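Local coordinates for EmrA (PDB 4TKO), which serves as the periplasmic adaptor (membrane fusion protein) of a major facilitator superfamily multidrug efflux pump and probably helps to export xenobiotics across the cell envelope, at residues Y22-E33 and I235-P246; D40-L51 and T220-V230. One frame throughout, in Å; residues are numbered along the deposited sequence.

Contact 1 (Y22-E33 and I235-P246); sequences YLSFRVSGKVIE and ISRGDVVRAGQP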
loop_
_atom_site.group_PDB
_atom_site.type_symbol
_atom_site.label_atom_id
_atom_site.label_comp_id
_atom_site.label_asym_id
_atom_site.label_seq_id
_atom_site.Cartn_x
_atom_site.Cartn_y
_atom_site.Cartn_z
ATOM N N TYR A 22 4.391 -27.641 -17.309
ATOM C CA TYR A 22 5.767 -27.261 -17.077
ATOM C C TYR A 22 5.796 -26.269 -15.920
ATOM O O TYR A 22 4.961 -25.386 -15.868
ATOM C CB TYR A 22 6.385 -26.688 -18.365
ATOM C CG TYR A 22 6.456 -27.704 -19.503
ATOM C CD1 TYR A 22 7.394 -28.731 -19.490
ATOM C CD2 TYR A 22 5.585 -27.637 -20.585
ATOM C CE1 TYR A 22 7.449 -29.666 -20.502
ATOM C CE2 TYR A 22 5.650 -28.547 -21.617
ATOM C CZ TYR A 22 6.571 -29.574 -21.567
ATOM O OH TYR A 22 6.630 -30.513 -22.586
ATOM N N LEU A 23 6.723 -26.453 -14.975
ATOM C CA LEU A 23 6.869 -25.529 -13.852
ATOM C C LEU A 23 8.116 -24.687 -13.984
ATOM O O LEU A 23 9.150 -25.151 -14.446
ATOM C CB LEU A 23 6.919 -26.263 -12.515
ATOM C CG LEU A 23 5.807 -27.282 -12.347
ATOM C CD1 LEU A 23 5.930 -27.943 -10.993
ATOM C CD2 LEU A 23 4.476 -26.595 -12.534
ATOM N N SER A 24 8.026 -23.451 -13.523
ATOM C CA SER A 24 9.140 -22.543 -13.635
ATOM C C SER A 24 9.227 -21.663 -12.383
ATOM O O SER A 24 8.283 -21.590 -11.615
ATOM C CB SER A 24 8.981 -21.704 -14.900
ATOM O OG SER A 24 7.962 -20.743 -14.699
ATOM N N PHE A 25 10.374 -21.026 -12.171
ATOM C CA PHE A 25 10.500 -19.978 -11.158
ATOM C C PHE A 25 9.987 -18.662 -11.757
ATOM O O PHE A 25 10.116 -18.440 -12.971
ATOM C CB PHE A 25 11.960 -19.819 -10.699
ATOM C CG PHE A 25 12.537 -21.040 -10.010
ATOM C CD1 PHE A 25 13.073 -22.078 -10.748
ATOM C CD2 PHE A 25 12.572 -21.128 -8.617
ATOM C CE1 PHE A 25 13.606 -23.204 -10.120
ATOM C CE2 PHE A 25 13.105 -22.235 -7.985
ATOM C CZ PHE A 25 13.623 -23.275 -8.736
ATOM N N ARG A 26 9.405 -17.799 -10.924
ATOM C CA ARG A 26 8.914 -16.506 -11.406
ATOM C C ARG A 26 10.039 -15.480 -11.404
ATOM O O ARG A 26 9.893 -14.374 -11.909
ATOM C CB ARG A 26 7.728 -16.023 -10.574
ATOM C CG ARG A 26 6.592 -17.058 -10.455
ATOM C CD ARG A 26 5.413 -16.526 -9.668
ATOM N NE ARG A 26 5.027 -15.192 -10.123
ATOM C CZ ARG A 26 4.781 -14.162 -9.313
ATOM N NH1 ARG A 26 4.865 -14.314 -7.997
ATOM N NH2 ARG A 26 4.441 -12.981 -9.814
ATOM N N VAL A 27 11.181 -15.871 -10.864
ATOM C CA VAL A 27 12.387 -15.060 -10.936
ATOM C C VAL A 27 13.554 -15.915 -11.437
ATOM O O VAL A 27 13.493 -17.154 -11.419
ATOM C CB VAL A 27 12.763 -14.442 -9.553
ATOM C CG1 VAL A 27 11.688 -13.503 -9.075
ATOM C CG2 VAL A 27 12.997 -15.526 -8.530
ATOM N N SER A 28 14.623 -15.258 -11.865
ATOM C CA SER A 28 15.817 -15.975 -12.263
ATOM C C SER A 28 16.757 -16.144 -11.071
ATOM O O SER A 28 16.608 -15.478 -10.054
ATOM C CB SER A 28 16.530 -15.249 -13.407
ATOM O OG SER A 28 17.043 -14.008 -12.969
ATOM N N GLY A 29 17.725 -17.042 -11.205
ATOM C CA GLY A 29 18.661 -17.275 -10.132
ATOM C C GLY A 29 19.418 -18.566 -10.305
ATOM O O GLY A 29 19.253 -19.237 -11.317
ATOM N N LYS A 30 20.251 -18.896 -9.318
ATOM C CA LYS A 30 21.083 -20.101 -9.333
ATOM C C LYS A 30 20.429 -21.186 -8.505
ATOM O O LYS A 30 20.161 -20.984 -7.314
ATOM C CB LYS A 30 22.494 -19.813 -8.782
ATOM C CG LYS A 30 23.447 -20.991 -8.896
ATOM C CD LYS A 30 24.816 -20.724 -8.300
ATOM C CE LYS A 30 25.926 -21.192 -9.229
ATOM N NZ LYS A 30 26.307 -20.079 -10.174
ATOM N N VAL A 31 20.157 -22.337 -9.118
ATOM C CA VAL A 31 19.572 -23.436 -8.355
ATOM C C VAL A 31 20.556 -23.914 -7.307
ATOM O O VAL A 31 21.700 -24.240 -7.634
ATOM C CB VAL A 31 19.204 -24.631 -9.232
ATOM C CG1 VAL A 31 18.650 -25.743 -8.362
ATOM C CG2 VAL A 31 18.215 -24.225 -10.293
ATOM N N ILE A 32 20.134 -23.977 -6.051
ATOM C CA ILE A 32 21.050 -24.489 -5.028
ATOM C C ILE A 32 20.589 -25.766 -4.323
ATOM O O ILE A 32 21.371 -26.378 -3.611
ATOM C CB ILE A 32 21.338 -23.434 -3.952
ATOM C CG1 ILE A 32 20.073 -23.068 -3.184
ATOM C CG2 ILE A 32 21.996 -22.235 -4.565
ATOM C CD1 ILE A 32 20.325 -22.054 -2.109
ATOM N N GLU A 33 19.335 -26.157 -4.529
ATOM C CA GLU A 33 18.769 -27.350 -3.905
ATOM C C GLU A 33 17.661 -27.946 -4.764
ATOM O O GLU A 33 16.823 -27.222 -5.303
ATOM C CB GLU A 33 18.218 -27.032 -2.518
ATOM C CG GLU A 33 19.237 -26.499 -1.549
ATOM C CD GLU A 33 20.225 -27.565 -1.123
ATOM O OE1 GLU A 33 19.991 -28.760 -1.433
ATOM O OE2 GLU A 33 21.238 -27.202 -0.484
ATOM N N ILE A 235 16.546 -29.442 -14.426
ATOM C CA ILE A 235 17.541 -28.616 -13.741
ATOM C C ILE A 235 18.416 -29.405 -12.793
ATOM O O ILE A 235 18.020 -30.434 -12.247
ATOM C CB ILE A 235 16.889 -27.469 -12.942
ATOM C CG1 ILE A 235 15.884 -28.050 -11.948
ATOM C CG2 ILE A 235 16.216 -26.505 -13.880
ATOM C CD1 ILE A 235 15.363 -27.082 -10.916
ATOM N N SER A 236 19.618 -28.896 -12.598
ATOM C CA SER A 236 20.534 -29.495 -11.663
ATOM C C SER A 236 20.999 -28.422 -10.720
ATOM O O SER A 236 21.037 -27.240 -11.077
ATOM C CB SER A 236 21.733 -30.129 -12.385
ATOM O OG SER A 236 21.329 -31.270 -13.106
ATOM N N ARG A 237 21.380 -28.841 -9.526
ATOM C CA ARG A 237 22.097 -27.976 -8.619
ATOM C C ARG A 237 23.180 -27.210 -9.358
ATOM O O ARG A 237 23.958 -27.794 -10.101
ATOM C CB ARG A 237 22.687 -28.792 -7.496
ATOM C CG ARG A 237 22.769 -28.039 -6.237
ATOM C CD ARG A 237 22.994 -28.922 -5.041
ATOM N NE ARG A 237 23.843 -28.177 -4.135
ATOM C CZ ARG A 237 25.147 -28.062 -4.314
ATOM N NH1 ARG A 237 25.720 -28.682 -5.330
ATOM N NH2 ARG A 237 25.874 -27.341 -3.481
ATOM N N GLY A 238 23.187 -25.889 -9.201
ATOM C CA GLY A 238 24.208 -25.064 -9.820
ATOM C C GLY A 238 23.885 -24.498 -11.193
ATOM O O GLY A 238 24.649 -23.674 -11.724
ATOM N N ASP A 239 22.762 -24.913 -11.775
ATOM C CA ASP A 239 22.343 -24.345 -13.065
ATOM C C ASP A 239 21.783 -22.930 -12.858
ATOM O O ASP A 239 21.133 -22.663 -11.837
ATOM C CB ASP A 239 21.302 -25.247 -13.744
ATOM C CG ASP A 239 21.874 -26.621 -14.176
ATOM O OD1 ASP A 239 23.118 -26.777 -14.288
ATOM O OD2 ASP A 239 21.066 -27.547 -14.427
ATOM N N VAL A 240 22.062 -22.010 -13.780
ATOM C CA VAL A 240 21.418 -20.688 -13.712
ATOM C C VAL A 240 20.167 -20.716 -14.568
ATOM O O VAL A 240 20.247 -20.903 -15.782
ATOM C CB VAL A 240 22.299 -19.512 -14.222
ATOM C CG1 VAL A 240 21.460 -18.257 -14.279
ATOM C CG2 VAL A 240 23.470 -19.264 -13.339
ATOM N N VAL A 241 19.012 -20.543 -13.959
ATOM C CA VAL A 241 17.792 -20.521 -14.746
ATOM C C VAL A 241 17.260 -19.104 -14.907
ATOM O O VAL A 241 17.619 -18.181 -14.165
ATOM C CB VAL A 241 16.696 -21.382 -14.125
ATOM C CG1 VAL A 241 17.193 -22.784 -13.951
ATOM C CG2 VAL A 241 16.282 -20.813 -12.777
ATOM N N ARG A 242 16.328 -18.953 -15.819
ATOM C CA ARG A 242 15.662 -17.709 -16.017
ATOM C C ARG A 242 14.242 -17.781 -15.588
ATOM O O ARG A 242 13.706 -18.816 -15.443
ATOM C CB ARG A 242 15.683 -17.391 -17.468
ATOM C CG ARG A 242 17.038 -17.022 -17.952
ATOM C CD ARG A 242 17.023 -16.964 -19.436
ATOM N NE ARG A 242 18.141 -16.204 -19.927
ATOM C CZ ARG A 242 18.710 -16.433 -21.089
ATOM N NH1 ARG A 242 18.249 -17.393 -21.850
ATOM N NH2 ARG A 242 19.732 -15.715 -21.484
ATOM N N ALA A 243 13.632 -16.655 -15.366
ATOM C CA ALA A 243 12.212 -16.616 -15.047
ATOM C C ALA A 243 11.387 -17.260 -16.156
ATOM O O ALA A 243 11.551 -16.927 -17.340
ATOM C CB ALA A 243 11.767 -15.245 -14.840
ATOM N N GLY A 244 10.522 -18.197 -15.754
ATOM C CA GLY A 244 9.607 -18.853 -16.657
ATOM C C GLY A 244 10.176 -20.012 -17.438
ATOM O O GLY A 244 9.445 -20.688 -18.155
ATOM N N GLN A 245 11.436 -20.296 -17.245
ATOM C CA GLN A 245 12.102 -21.387 -17.893
ATOM C C GLN A 245 11.845 -22.664 -17.168
ATOM O O GLN A 245 12.058 -22.738 -15.999
ATOM C CB GLN A 245 13.577 -21.100 -17.878
ATOM C CG GLN A 245 14.477 -22.265 -18.198
ATOM C CD GLN A 245 15.934 -22.006 -17.921
ATOM O OE1 GLN A 245 16.294 -20.930 -17.574
ATOM N NE2 GLN A 245 16.754 -22.978 -18.080
ATOM N N PRO A 246 11.391 -23.667 -17.891
ATOM C CA PRO A 246 10.925 -24.953 -17.364
ATOM C C PRO A 246 11.955 -25.664 -16.473
ATOM O O PRO A 246 13.101 -25.892 -16.867
ATOM C CB PRO A 246 10.661 -25.766 -18.633
ATOM C CG PRO A 246 10.404 -24.750 -19.685
ATOM C CD PRO A 246 11.355 -23.638 -19.361
#

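Contact 2 (D40-L51 and T220-V230); sequences DYVKRGEALAKL and TVLIAPFDGVV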
loop_
_atom_site.group_PDB
_atom_site.type_symbol
_atom_site.label_atom_id
_atom_site.label_comp_id
_atom_site.label_asym_id
_atom_site.label_seq_id
_atom_site.Cartn_x
_atom_site.Cartn_y
_atom_site.Cartn_z
ATOM N N ASP A 40 8.913 -38.707 -8.639
ATOM C CA ASP A 40 8.304 -38.413 -7.340
ATOM C C ASP A 40 6.853 -37.987 -7.467
ATOM O O ASP A 40 6.493 -37.252 -8.389
ATOM C CB ASP A 40 9.079 -37.334 -6.588
ATOM C CG ASP A 40 10.406 -37.840 -6.068
ATOM O OD1 ASP A 40 10.561 -39.079 -6.024
ATOM O OD2 ASP A 40 11.285 -37.007 -5.716
ATOM N N TYR A 41 6.026 -38.473 -6.541
ATOM C CA TYR A 41 4.683 -37.940 -6.359
ATOM C C TYR A 41 4.782 -36.744 -5.432
ATOM O O TYR A 41 5.500 -36.790 -4.425
ATOM C CB TYR A 41 3.731 -38.978 -5.779
ATOM C CG TYR A 41 2.288 -38.538 -5.780
ATOM C CD1 TYR A 41 1.492 -38.705 -6.907
ATOM C CD2 TYR A 41 1.723 -37.943 -4.665
ATOM C CE1 TYR A 41 0.167 -38.291 -6.920
ATOM C CE2 TYR A 41 0.397 -37.526 -4.664
ATOM C CZ TYR A 41 -0.378 -37.705 -5.791
ATOM O OH TYR A 41 -1.700 -37.301 -5.788
ATOM N N VAL A 42 4.095 -35.663 -5.785
ATOM C CA VAL A 42 4.170 -34.465 -4.966
ATOM C C VAL A 42 2.809 -33.857 -4.737
ATOM O O VAL A 42 1.926 -33.873 -5.600
ATOM C CB VAL A 42 5.109 -33.396 -5.572
ATOM C CG1 VAL A 42 6.552 -33.775 -5.315
ATOM C CG2 VAL A 42 4.852 -33.229 -7.045
ATOM N N LYS A 43 2.660 -33.328 -3.532
ATOM C CA LYS A 43 1.405 -32.784 -3.063
ATOM C C LYS A 43 1.428 -31.279 -3.298
ATOM O O LYS A 43 2.465 -30.623 -3.114
ATOM C CB LYS A 43 1.207 -33.130 -1.578
ATOM C CG LYS A 43 -0.240 -33.390 -1.163
ATOM C CD LYS A 43 -0.751 -34.753 -1.603
ATOM C CE LYS A 43 -2.200 -34.972 -1.133
ATOM N NZ LYS A 43 -2.688 -36.374 -1.345
ATOM N N ARG A 44 0.295 -30.748 -3.738
ATOM C CA ARG A 44 0.128 -29.311 -3.919
ATOM C C ARG A 44 0.690 -28.543 -2.730
ATOM O O ARG A 44 0.215 -28.696 -1.609
ATOM C CB ARG A 44 -1.349 -28.973 -4.117
ATOM C CG ARG A 44 -1.662 -27.516 -4.007
ATOM C CD ARG A 44 -3.095 -27.190 -4.461
ATOM N NE ARG A 44 -4.128 -27.749 -3.593
ATOM C CZ ARG A 44 -4.399 -27.288 -2.375
ATOM N NH1 ARG A 44 -3.693 -26.275 -1.880
ATOM N NH2 ARG A 44 -5.358 -27.848 -1.641
ATOM N N GLY A 45 1.722 -27.746 -2.977
ATOM C CA GLY A 45 2.319 -26.934 -1.941
ATOM C C GLY A 45 3.740 -27.334 -1.604
ATOM O O GLY A 45 4.491 -26.533 -1.059
ATOM N N GLU A 46 4.107 -28.571 -1.917
ATOM C CA GLU A 46 5.463 -29.053 -1.654
ATOM C C GLU A 46 6.504 -28.245 -2.405
ATOM O O GLU A 46 6.264 -27.798 -3.539
ATOM C CB GLU A 46 5.606 -30.527 -2.043
ATOM C CG GLU A 46 4.788 -31.505 -1.218
ATOM C CD GLU A 46 5.316 -32.931 -1.308
ATOM O OE1 GLU A 46 4.510 -33.840 -1.595
ATOM O OE2 GLU A 46 6.532 -33.150 -1.086
ATOM N N ALA A 47 7.667 -28.065 -1.783
ATOM C CA ALA A 47 8.805 -27.470 -2.479
ATOM C C ALA A 47 9.453 -28.511 -3.362
ATOM O O ALA A 47 9.632 -29.658 -2.951
ATOM C CB ALA A 47 9.816 -26.911 -1.512
ATOM N N LEU A 48 9.794 -28.109 -4.580
ATOM C CA LEU A 48 10.434 -29.006 -5.524
ATOM C C LEU A 48 11.883 -28.640 -5.645
ATOM O O LEU A 48 12.732 -29.515 -5.802
ATOM C CB LEU A 48 9.758 -28.934 -6.893
ATOM C CG LEU A 48 8.230 -29.050 -6.880
ATOM C CD1 LEU A 48 7.674 -28.817 -8.257
ATOM C CD2 LEU A 48 7.774 -30.414 -6.364
ATOM N N ALA A 49 12.173 -27.344 -5.554
ATOM C CA ALA A 49 13.535 -26.860 -5.733
ATOM C C ALA A 49 13.678 -25.449 -5.211
ATOM O O ALA A 49 12.685 -24.805 -4.897
ATOM C CB ALA A 49 13.912 -26.917 -7.167
ATOM N N LYS A 50 14.906 -24.949 -5.132
ATOM C CA LYS A 50 15.113 -23.660 -4.493
ATOM C C LYS A 50 16.278 -22.913 -5.116
ATOM O O LYS A 50 17.283 -23.520 -5.486
ATOM C CB LYS A 50 15.332 -23.871 -2.990
ATOM C CG LYS A 50 15.794 -22.662 -2.223
ATOM C CD LYS A 50 16.836 -23.071 -1.181
ATOM C CE LYS A 50 16.639 -22.313 0.127
ATOM N NZ LYS A 50 15.428 -22.796 0.857
ATOM N N LEU A 51 16.130 -21.597 -5.252
ATOM C CA LEU A 51 17.201 -20.751 -5.771
ATOM C C LEU A 51 17.959 -20.056 -4.638
ATOM O O LEU A 51 17.452 -19.899 -3.531
ATOM C CB LEU A 51 16.644 -19.714 -6.733
ATOM C CG LEU A 51 15.877 -20.203 -7.981
ATOM C CD1 LEU A 51 15.393 -19.035 -8.833
ATOM C CD2 LEU A 51 16.722 -21.147 -8.827
ATOM N N THR A 220 11.686 -17.672 -4.851
ATOM C CA THR A 220 12.909 -18.430 -5.073
ATOM C C THR A 220 12.682 -19.884 -4.690
ATOM O O THR A 220 13.498 -20.746 -5.013
ATOM C CB THR A 220 14.110 -17.865 -4.304
ATOM O OG1 THR A 220 13.796 -17.786 -2.912
ATOM C CG2 THR A 220 14.483 -16.482 -4.822
ATOM N N VAL A 221 11.567 -20.168 -4.026
ATOM C CA VAL A 221 11.211 -21.557 -3.818
ATOM C C VAL A 221 10.104 -21.987 -4.764
ATOM O O VAL A 221 8.989 -21.492 -4.710
ATOM C CB VAL A 221 10.777 -21.844 -2.373
ATOM C CG1 VAL A 221 10.446 -23.324 -2.227
ATOM C CG2 VAL A 221 11.883 -21.468 -1.396
ATOM N N LEU A 222 10.437 -22.919 -5.637
ATOM C CA LEU A 222 9.479 -23.519 -6.550
ATOM C C LEU A 222 8.534 -24.507 -5.860
ATOM O O LEU A 222 8.938 -25.617 -5.527
ATOM C CB LEU A 222 10.244 -24.222 -7.673
ATOM C CG LEU A 222 9.401 -24.916 -8.730
ATOM C CD1 LEU A 222 8.327 -23.974 -9.267
ATOM C CD2 LEU A 222 10.286 -25.392 -9.845
ATOM N N ILE A 223 7.275 -24.129 -5.656
ATOM C CA ILE A 223 6.347 -25.055 -5.009
ATOM C C ILE A 223 5.356 -25.596 -6.023
ATOM O O ILE A 223 5.111 -24.961 -7.046
ATOM C CB ILE A 223 5.580 -24.408 -3.829
ATOM C CG1 ILE A 223 4.476 -23.486 -4.321
ATOM C CG2 ILE A 223 6.527 -23.658 -2.917
ATOM C CD1 ILE A 223 3.634 -22.932 -3.199
ATOM N N ALA A 224 4.800 -26.773 -5.737
ATOM C CA ALA A 224 3.925 -27.464 -6.684
ATOM C C ALA A 224 2.508 -26.898 -6.676
ATOM O O ALA A 224 1.895 -26.763 -5.617
ATOM C CB ALA A 224 3.899 -28.949 -6.389
ATOM N N PRO A 225 1.992 -26.559 -7.869
ATOM C CA PRO A 225 0.682 -25.924 -8.086
ATOM C C PRO A 225 -0.493 -26.884 -7.943
ATOM O O PRO A 225 -1.633 -26.457 -7.752
ATOM C CB PRO A 225 0.776 -25.414 -9.521
ATOM C CG PRO A 225 1.719 -26.386 -10.193
ATOM C CD PRO A 225 2.730 -26.754 -9.132
ATOM N N PHE A 226 -0.218 -28.177 -8.052
ATOM C CA PHE A 226 -1.258 -29.172 -7.876
ATOM C C PHE A 226 -0.613 -30.501 -7.493
ATOM O O PHE A 226 0.614 -30.628 -7.543
ATOM C CB PHE A 226 -2.117 -29.285 -9.151
ATOM C CG PHE A 226 -1.343 -29.580 -10.401
ATOM C CD1 PHE A 226 -0.950 -30.884 -10.705
ATOM C CD2 PHE A 226 -1.017 -28.562 -11.290
ATOM C CE1 PHE A 226 -0.239 -31.175 -11.874
ATOM C CE2 PHE A 226 -0.304 -28.831 -12.458
ATOM C CZ PHE A 226 0.083 -30.140 -12.754
ATOM N N ASP A 227 -1.422 -31.475 -7.071
ATOM C CA ASP A 227 -0.932 -32.839 -6.824
ATOM C C ASP A 227 -0.568 -33.468 -8.151
ATOM O O ASP A 227 -1.288 -33.289 -9.128
ATOM C CB ASP A 227 -1.989 -33.698 -6.113
ATOM C CG ASP A 227 -2.516 -33.055 -4.837
ATOM O OD1 ASP A 227 -1.744 -32.973 -3.859
ATOM O OD2 ASP A 227 -3.703 -32.650 -4.810
ATOM N N GLY A 228 0.528 -34.216 -8.201
ATOM C CA GLY A 228 0.954 -34.806 -9.457
ATOM C C GLY A 228 2.267 -35.553 -9.342
ATOM O O GLY A 228 2.831 -35.645 -8.242
ATOM N N VAL A 229 2.752 -36.104 -10.456
ATOM C CA VAL A 229 4.021 -36.817 -10.403
ATOM C C VAL A 229 5.030 -36.146 -11.327
ATOM O O VAL A 229 4.671 -35.640 -12.399
ATOM C CB VAL A 229 3.861 -38.321 -10.775
ATOM C CG1 VAL A 229 2.620 -38.876 -10.106
ATOM C CG2 VAL A 229 3.726 -38.497 -12.244
ATOM N N VAL A 230 6.290 -36.141 -10.911
ATOM C CA VAL A 230 7.316 -35.454 -11.675
ATOM C C VAL A 230 7.692 -36.269 -12.889
ATOM O O VAL A 230 8.334 -37.310 -12.791
ATOM C CB VAL A 230 8.564 -35.173 -10.841
ATOM C CG1 VAL A 230 9.553 -34.395 -11.661
ATOM C CG2 VAL A 230 8.185 -34.392 -9.614
#

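Contact 1 (Y22-E33 and I235-P246)
Gly-238 N donates to Val-31 O over 2.7 Å, the shortest hydrogen bond between the two segments. Val-31 is held at its other end too, its N giving a nearly straight bond to Asp-239 O (2.9 Å). Further along, Gly-29 and Val-241 exchange N-H and C=O as an antiparallel hydrogen-bonded pair, while Lys-30 and Val-240 beside them form a non-hydrogen-bonded pair. Gly-244 N then reaches Phe-25 O at 2.8 Å. The donors Gly-238 and Gly-244 are each the third residue of a type II turn, Ser-236 to Asp-239 and Arg-242 to Gln-245. Each turn is closed further by a side chain of its last residue: Asp-239 OD2 takes Ser-236 N from above the carboxylate plane (2.7 Å), and Gln-245 OE1 takes Arg-242 N. Within this chain strand 240-241 is an outermost strand of a four-stranded antiparallel sheet, laid against strand 29-34 in the lipoyl-like barrel-sandwich hybrid. Val-31, directed toward the other segment, has CG1 anti to the backbone N (chi1 178°), and its CG2 meets Val-241 CG1 and Ile-235 CD1, both at 4.1 Å. Phe-25 brings ring atom CD1 to Val-241 CG2 (4.0 Å) and has Ile-235 CD1 at its edge; Leu-51 also packs against this ring. Arg-237 lays its CG and CD alongside Ile-32 O, to which NE makes a weak, bent bond. Arg-26 NH1 forms a salt bridge with Asp-219, just past helix 202-218, part of a predicted coiled coil.

Contact 2 (D40-L51 and T220-V230)
Asp-227 OD1 accepts Arg-44 N at 3.0 Å, from well above the carboxylate plane. The same oxygen lies against CG and CD of Lys-43, whose NZ stays 4.3 Å away, beyond a salt bridge. Glu-46 OE1 receives Lys-43 N (2.7 Å) across the type II turn Lys-43 to Glu-46, and OE2 is paired with Lys-36. Gly-45 N, in this turn, donates to Ala-224 O (2.8 Å); Ala-224 N in turn is satisfied by Glu-46 O. On one side of the turn Val-42 and Gly-228 bond reciprocally, and Val-230 N goes to Asp-40 O. On the other, Leu-222 O takes Leu-48 N, Ala-49 O takes Leu-222 N, and Thr-220 O takes Leu-51 N (2.8 Å). Thr-220 OG1 is hydrogen-bonded to Ile-217 O near the end of helix 202-218. The Tyr-41 ring, with CG anti to the backbone N (chi1 -171°), lies across the strand pair with Gly-228 O over one face and Val-229 CG1 at its edge. These antiparallel pairings, on either side of the Lys-43 to Glu-46 turn, are part of the lipoyl-like barrel-sandwich hybrid found in membrane fusion proteins.

Overall arrangement
The centres of the two contacts lie about 13 Å apart in the barrel-sandwich hybrid domain. Contact 2 is nested inside the loop closed by contact 1: 22-33, 40-51, 220-230 and 235-246 follow in that order, with the long helical hairpin inserted between the second and third. Strands 221-223, 47-51, 29-34 and 240-241 lie side by side in one antiparallel sheet, its central pair joining the contacts through probable hydrogen bonds of Lys-50 with Ile-32 and Glu-33. Phe-25 and Leu-222 add packing between them. Chain segments from both sides of the hairpin therefore come together in a single domain, from which the helical hairpin, a predicted coiled coil, projects.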